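PDB 2QEC: histone acetyltransferase HPA2 and related acetyltransferases from Corynebacterium glutamicum ATCC 13032, which probably transfers an acyl group, most likely acetyl from acetyl-CoA as in other GNAT-family enzymes, to an acceptor that is not established. Local coordinates for residues A117-Y129 against A152-T164. The protein carries 1 engineered substitution. Sequence-based numbering, arbitrary orientation.
Sequences ARFHPKFPHWYLY and ARAGDEAIYLEAT. With EDO (1,2-ethanediol), chain F; EDO (1,2-ethanediol), chain J.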
loop_
_atom_site.group_PDB
_atom_site.type_symbol
_atom_site.label_atom_id
_atom_site.label_comp_id
_atom_site.label_asym_id
_atom_site.label_seq_id
_atom_site.Cartn_x
_atom_site.Cartn_y
_atom_site.Cartn_z
ATOM N N ALA A 117 -2.480 -11.012 -7.585
ATOM C CA ALA A 117 -2.440 -11.109 -6.129
ATOM C C ALA A 117 -1.233 -10.377 -5.538
ATOM O O ALA A 117 -1.352 -9.689 -4.515
ATOM C CB ALA A 117 -2.384 -12.579 -5.723
ATOM N N ARG A 118 -0.068 -10.565 -6.157
ATOM C CA ARG A 118 1.212 -10.316 -5.458
ATOM C C ARG A 118 1.515 -8.846 -5.097
ATOM O O ARG A 118 2.205 -8.549 -4.087
ATOM C CB ARG A 118 2.395 -10.918 -6.249
ATOM N N PHE A 119 0.960 -7.923 -5.868
ATOM C CA PHE A 119 1.203 -6.494 -5.652
ATOM C C PHE A 119 0.108 -5.811 -4.835
ATOM O O PHE A 119 0.247 -4.647 -4.489
ATOM C CB PHE A 119 1.374 -5.820 -7.008
ATOM C CG PHE A 119 2.632 -6.224 -7.713
ATOM C CD1 PHE A 119 3.833 -5.618 -7.414
ATOM C CD2 PHE A 119 2.622 -7.235 -8.674
ATOM C CE1 PHE A 119 4.995 -5.978 -8.040
ATOM C CE2 PHE A 119 3.804 -7.611 -9.303
ATOM C CZ PHE A 119 4.988 -6.973 -8.995
ATOM N N HIS A 120 -0.959 -6.539 -4.493
ATOM C CA HIS A 120 -1.971 -6.046 -3.589
ATOM C C HIS A 120 -1.398 -5.933 -2.181
ATOM O O HIS A 120 -0.804 -6.874 -1.653
ATOM C CB HIS A 120 -3.198 -6.955 -3.491
ATOM C CG HIS A 120 -3.956 -7.103 -4.767
ATOM N ND1 HIS A 120 -5.335 -7.014 -4.833
ATOM C CD2 HIS A 120 -3.537 -7.375 -6.028
ATOM C CE1 HIS A 120 -5.722 -7.197 -6.075
ATOM N NE2 HIS A 120 -4.659 -7.423 -6.821
ATOM N N PRO A 121 -1.601 -4.797 -1.557
ATOM C CA PRO A 121 -1.196 -4.699 -0.147
ATOM C C PRO A 121 -1.842 -5.786 0.744
ATOM O O PRO A 121 -2.916 -6.301 0.451
ATOM C CB PRO A 121 -1.593 -3.261 0.235
ATOM C CG PRO A 121 -1.677 -2.533 -1.131
ATOM C CD PRO A 121 -2.207 -3.553 -2.058
ATOM N N LYS A 122 -1.126 -6.215 1.778
ATOM C CA LYS A 122 -1.576 -7.360 2.566
ATOM C C LYS A 122 -2.460 -6.884 3.698
ATOM O O LYS A 122 -2.187 -7.122 4.869
ATOM C CB LYS A 122 -0.380 -8.125 3.130
ATOM C CG LYS A 122 0.600 -8.612 2.062
ATOM C CD LYS A 122 -0.001 -9.740 1.217
ATOM C CE LYS A 122 1.050 -10.433 0.318
ATOM N NZ LYS A 122 0.404 -11.460 -0.563
ATOM N N PHE A 123 -3.506 -6.184 3.331
ATOM C CA PHE A 123 -4.474 -5.630 4.265
ATOM C C PHE A 123 -5.811 -5.727 3.553
ATOM O O PHE A 123 -5.841 -5.707 2.330
ATOM C CB PHE A 123 -4.154 -4.162 4.538
ATOM C CG PHE A 123 -2.789 -3.957 5.120
ATOM C CD1 PHE A 123 -2.590 -4.148 6.461
ATOM C CD2 PHE A 123 -1.698 -3.642 4.311
ATOM C CE1 PHE A 123 -1.312 -3.999 7.021
ATOM C CE2 PHE A 123 -0.448 -3.492 4.840
ATOM C CZ PHE A 123 -0.263 -3.657 6.212
ATOM N N PRO A 124 -6.916 -5.842 4.311
ATOM C CA PRO A 124 -8.228 -6.041 3.660
ATOM C C PRO A 124 -8.603 -4.889 2.771
ATOM O O PRO A 124 -8.361 -3.716 3.108
ATOM C CB PRO A 124 -9.205 -6.163 4.841
ATOM C CG PRO A 124 -8.325 -6.496 6.036
ATOM C CD PRO A 124 -7.011 -5.840 5.785
ATOM N N HIS A 125 -9.145 -5.209 1.597
ATOM C CA HIS A 125 -9.510 -4.189 0.671
ATOM C C HIS A 125 -10.492 -4.713 -0.336
ATOM O O HIS A 125 -10.504 -5.914 -0.636
ATOM C CB HIS A 125 -8.268 -3.667 -0.097
ATOM C CG HIS A 125 -7.542 -4.720 -0.887
ATOM N ND1 HIS A 125 -6.569 -5.515 -0.317
ATOM C CD2 HIS A 125 -7.624 -5.098 -2.190
ATOM C CE1 HIS A 125 -6.104 -6.352 -1.233
ATOM N NE2 HIS A 125 -6.716 -6.112 -2.381
ATOM N N TRP A 126 -11.259 -3.793 -0.924
ATOM C CA TRP A 126 -11.990 -4.073 -2.165
ATOM C C TRP A 126 -11.027 -4.014 -3.354
ATOM O O TRP A 126 -10.053 -3.305 -3.310
ATOM C CB TRP A 126 -13.081 -3.039 -2.403
ATOM C CG TRP A 126 -14.194 -3.091 -1.414
ATOM C CD1 TRP A 126 -14.174 -2.653 -0.109
ATOM C CD2 TRP A 126 -15.455 -3.671 -1.625
ATOM N NE1 TRP A 126 -15.387 -2.909 0.490
ATOM C CE2 TRP A 126 -16.199 -3.511 -0.442
ATOM C CE3 TRP A 126 -16.081 -4.271 -2.761
ATOM C CZ2 TRP A 126 -17.514 -3.947 -0.337
ATOM C CZ3 TRP A 126 -17.366 -4.706 -2.635
ATOM C CH2 TRP A 126 -18.076 -4.531 -1.444
ATOM N N TYR A 127 -11.297 -4.777 -4.410
ATOM C CA TYR A 127 -10.500 -4.696 -5.638
ATOM C C TYR A 127 -11.429 -4.391 -6.774
ATOM O O TYR A 127 -12.315 -5.160 -6.990
ATOM C CB TYR A 127 -9.821 -6.039 -5.909
ATOM C CG TYR A 127 -9.068 -6.225 -7.221
ATOM C CD1 TYR A 127 -8.314 -5.206 -7.784
ATOM C CD2 TYR A 127 -9.109 -7.450 -7.896
ATOM C CE1 TYR A 127 -7.639 -5.380 -8.954
ATOM C CE2 TYR A 127 -8.426 -7.632 -9.057
ATOM C CZ TYR A 127 -7.679 -6.606 -9.575
ATOM O OH TYR A 127 -7.010 -6.778 -10.753
ATOM N N LEU A 128 -11.171 -3.303 -7.484
ATOM C CA LEU A 128 -11.828 -3.012 -8.745
ATOM C C LEU A 128 -11.024 -3.648 -9.850
ATOM O O LEU A 128 -9.955 -3.134 -10.206
ATOM C CB LEU A 128 -11.942 -1.507 -8.947
ATOM C CG LEU A 128 -12.552 -1.131 -10.304
ATOM C CD1 LEU A 128 -13.904 -1.809 -10.491
ATOM C CD2 LEU A 128 -12.625 0.372 -10.405
ATOM N N TYR A 129 -11.543 -4.766 -10.371
ATOM C CA TYR A 129 -10.880 -5.615 -11.361
ATOM C C TYR A 129 -10.975 -4.986 -12.717
ATOM O O TYR A 129 -9.959 -4.795 -13.426
ATOM C CB TYR A 129 -11.443 -7.043 -11.344
ATOM C CG TYR A 129 -11.140 -7.904 -12.561
ATOM C CD1 TYR A 129 -9.833 -8.099 -13.020
ATOM C CD2 TYR A 129 -12.151 -8.524 -13.266
ATOM C CE1 TYR A 129 -9.576 -8.903 -14.171
ATOM C CE2 TYR A 129 -11.885 -9.301 -14.376
ATOM C CZ TYR A 129 -10.587 -9.475 -14.821
ATOM O OH TYR A 129 -10.358 -10.273 -15.934
ATOM N N ALA A 152 -19.171 4.242 -2.885
ATOM C CA ALA A 152 -20.188 4.368 -1.828
ATOM C C ALA A 152 -20.415 3.053 -1.098
ATOM O O ALA A 152 -20.551 3.042 0.093
ATOM C CB ALA A 152 -21.466 4.893 -2.390
ATOM N N ARG A 153 -20.424 1.936 -1.806
ATOM C CA ARG A 153 -20.541 0.608 -1.159
ATOM C C ARG A 153 -19.350 0.258 -0.280
ATOM O O ARG A 153 -19.491 -0.349 0.794
ATOM C CB ARG A 153 -20.742 -0.470 -2.221
ATOM C CG ARG A 153 -20.837 -1.892 -1.660
ATOM C CD ARG A 153 -21.314 -2.838 -2.746
ATOM N NE ARG A 153 -20.326 -2.710 -3.805
ATOM C CZ ARG A 153 -20.569 -2.731 -5.101
ATOM N NH1 ARG A 153 -21.817 -2.945 -5.582
ATOM N NH2 ARG A 153 -19.553 -2.531 -5.927
ATOM N N ALA A 154 -18.167 0.618 -0.733
ATOM C CA ALA A 154 -16.973 0.366 0.028
ATOM C C ALA A 154 -16.902 1.183 1.325
ATOM O O ALA A 154 -16.278 0.751 2.313
ATOM C CB ALA A 154 -15.751 0.654 -0.845
ATOM N N GLY A 155 -17.500 2.373 1.330
ATOM C CA GLY A 155 -17.568 3.220 2.540
ATOM C C GLY A 155 -16.244 3.487 3.190
ATOM O O GLY A 155 -15.369 4.058 2.572
ATOM N N ASP A 156 -16.109 3.045 4.440
ATOM C CA ASP A 156 -14.887 3.172 5.258
ATOM C C ASP A 156 -13.752 2.250 4.908
ATOM O O ASP A 156 -12.665 2.365 5.515
ATOM C CB ASP A 156 -15.213 2.880 6.740
ATOM C CG ASP A 156 -15.780 4.050 7.429
ATOM O OD1 ASP A 156 -15.936 5.082 6.716
ATOM O OD2 ASP A 156 -16.065 3.948 8.660
ATOM N N GLU A 157 -14.003 1.298 4.016
ATOM C CA GLU A 157 -13.027 0.306 3.697
ATOM C C GLU A 157 -12.127 0.796 2.545
ATOM O O GLU A 157 -12.485 1.698 1.772
ATOM C CB GLU A 157 -13.735 -1.027 3.390
ATOM C CG GLU A 157 -14.548 -1.552 4.612
ATOM C CD GLU A 157 -15.531 -2.676 4.314
ATOM O OE1 GLU A 157 -16.028 -2.828 3.171
ATOM O OE2 GLU A 157 -15.879 -3.399 5.279
ATOM N N ALA A 158 -11.000 0.128 2.412
ATOM C CA ALA A 158 -9.978 0.386 1.399
ATOM C C ALA A 158 -10.333 -0.216 0.029
ATOM O O ALA A 158 -11.056 -1.194 -0.071
ATOM C CB ALA A 158 -8.666 -0.167 1.880
ATOM N N ILE A 159 -9.781 0.387 -1.014
ATOM C CA ILE A 159 -9.915 -0.094 -2.370
ATOM C C ILE A 159 -8.519 -0.097 -3.047
ATOM O O ILE A 159 -7.794 0.881 -2.970
ATOM C CB ILE A 159 -10.842 0.801 -3.178
ATOM C CG1 ILE A 159 -12.140 1.077 -2.406
ATOM C CG2 ILE A 159 -11.147 0.131 -4.543
ATOM C CD1 ILE A 159 -13.175 1.966 -3.185
ATOM N N TYR A 160 -8.201 -1.202 -3.728
ATOM C CA TYR A 160 -7.048 -1.339 -4.640
ATOM C C TYR A 160 -7.514 -1.394 -6.109
ATOM O O TYR A 160 -8.548 -1.963 -6.405
ATOM C CB TYR A 160 -6.278 -2.634 -4.258
ATOM C CG TYR A 160 -5.081 -2.988 -5.127
ATOM C CD1 TYR A 160 -3.868 -2.399 -4.935
ATOM C CD2 TYR A 160 -5.208 -3.887 -6.190
ATOM C CE1 TYR A 160 -2.758 -2.712 -5.755
ATOM C CE2 TYR A 160 -4.123 -4.195 -7.020
ATOM C CZ TYR A 160 -2.878 -3.604 -6.762
ATOM O OH TYR A 160 -1.779 -3.889 -7.551
ATOM N N LEU A 161 -6.766 -0.755 -7.004
ATOM C CA LEU A 161 -6.909 -0.917 -8.411
ATOM C C LEU A 161 -5.555 -0.709 -9.097
ATOM O O LEU A 161 -4.574 -0.283 -8.500
ATOM C CB LEU A 161 -7.984 0.042 -8.983
ATOM C CG LEU A 161 -7.792 1.554 -8.767
ATOM C CD1 LEU A 161 -6.755 2.149 -9.732
ATOM C CD2 LEU A 161 -9.091 2.261 -8.951
ATOM N N GLU A 162 -5.502 -1.043 -10.376
ATOM C CA GLU A 162 -4.314 -0.852 -11.206
ATOM C C GLU A 162 -4.689 -0.029 -12.392
ATOM O O GLU A 162 -5.447 -0.503 -13.235
ATOM C CB GLU A 162 -3.794 -2.210 -11.615
ATOM C CG GLU A 162 -3.102 -2.897 -10.422
ATOM C CD GLU A 162 -2.965 -4.409 -10.561
ATOM O OE1 GLU A 162 -3.392 -4.935 -11.591
ATOM O OE2 GLU A 162 -2.379 -5.060 -9.653
ATOM N N ALA A 163 -4.219 1.215 -12.451
ATOM C CA ALA A 163 -4.651 2.137 -13.519
ATOM C C ALA A 163 -3.779 1.944 -14.760
ATOM O O ALA A 163 -2.558 1.812 -14.668
ATOM C CB ALA A 163 -4.611 3.592 -13.027
ATOM N N THR A 164 -4.406 1.891 -15.928
ATOM C CA THR A 164 -3.683 1.591 -17.169
ATOM C C THR A 164 -3.169 2.791 -17.974
ATOM O O THR A 164 -2.452 2.586 -18.973
ATOM C CB THR A 164 -4.546 0.761 -18.088
ATOM O OG1 THR A 164 -5.796 1.444 -18.281
ATOM C CG2 THR A 164 -4.798 -0.624 -17.479
HETATM C C1 EDO F . -13.777 3.366 0.152
HETATM O O1 EDO F . -12.617 4.167 -0.039
HETATM C C2 EDO F . -15.083 3.999 -0.321
HETATM O O2 EDO F . -15.249 5.368 0.028
HETATM C C1 EDO J . -17.945 -0.354 4.990
HETATM O O1 EDO J . -18.827 -0.707 3.922
HETATM C C2 EDO J . -18.565 0.646 5.930
HETATM O O2 EDO J . -18.266 2.006 5.571
HETATM O O HOH W 1 -4.325 -7.923 -9.295
HETATM O O HOH W 2 -10.694 -2.351 3.822
HETATM O O HOH W 3 -7.717 -2.406 -11.460
#
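Trp126 pairs with Ile159 and Tyr127 with Tyr160 where parallel strands 126-129 and 159-163, central in the GNAT fold, run side by side, joined by helix 142-154 in a beta-alpha-beta crossover. Three backbone hydrogen bonds knit them: Trp126 N to Ala158 O (2.7 Å), Tyr160 N to Trp126 O (2.8 Å) and Leu128 N to Tyr160 O (3.1 Å). Beyond them the strands splay, as in other GNAT proteins, and water 3 joins Leu128 O to Glu162 N.

On the face of Trp126 and Ile159, the indole lies against the end of the helix. Ala154 CB sits over its five-membered ring in a CH-pi contact, 3.9 Å from the centroid, while the Arg153 chain crosses its far end before a salt bridge to Asp64. Near the ring plane, Trp126 NE1 donates to the anti side of Glu157 OE1 (2.8 Å).

Aromatic groups cluster on the other face. With CG anti to its backbone N (chi1 177°), Tyr160 runs alongside Tyr127; its OH donates to Glu162 OE2. His120 ND1 and His125 NE2 share a hydrogen bond, and His125 ND1 donates to Phe123 O. The His120 imidazole covers one face of the Tyr160 ring toward its CD2-CE2 edge, planes 35° apart, NE2 3.3 Å from Tyr160 CE2.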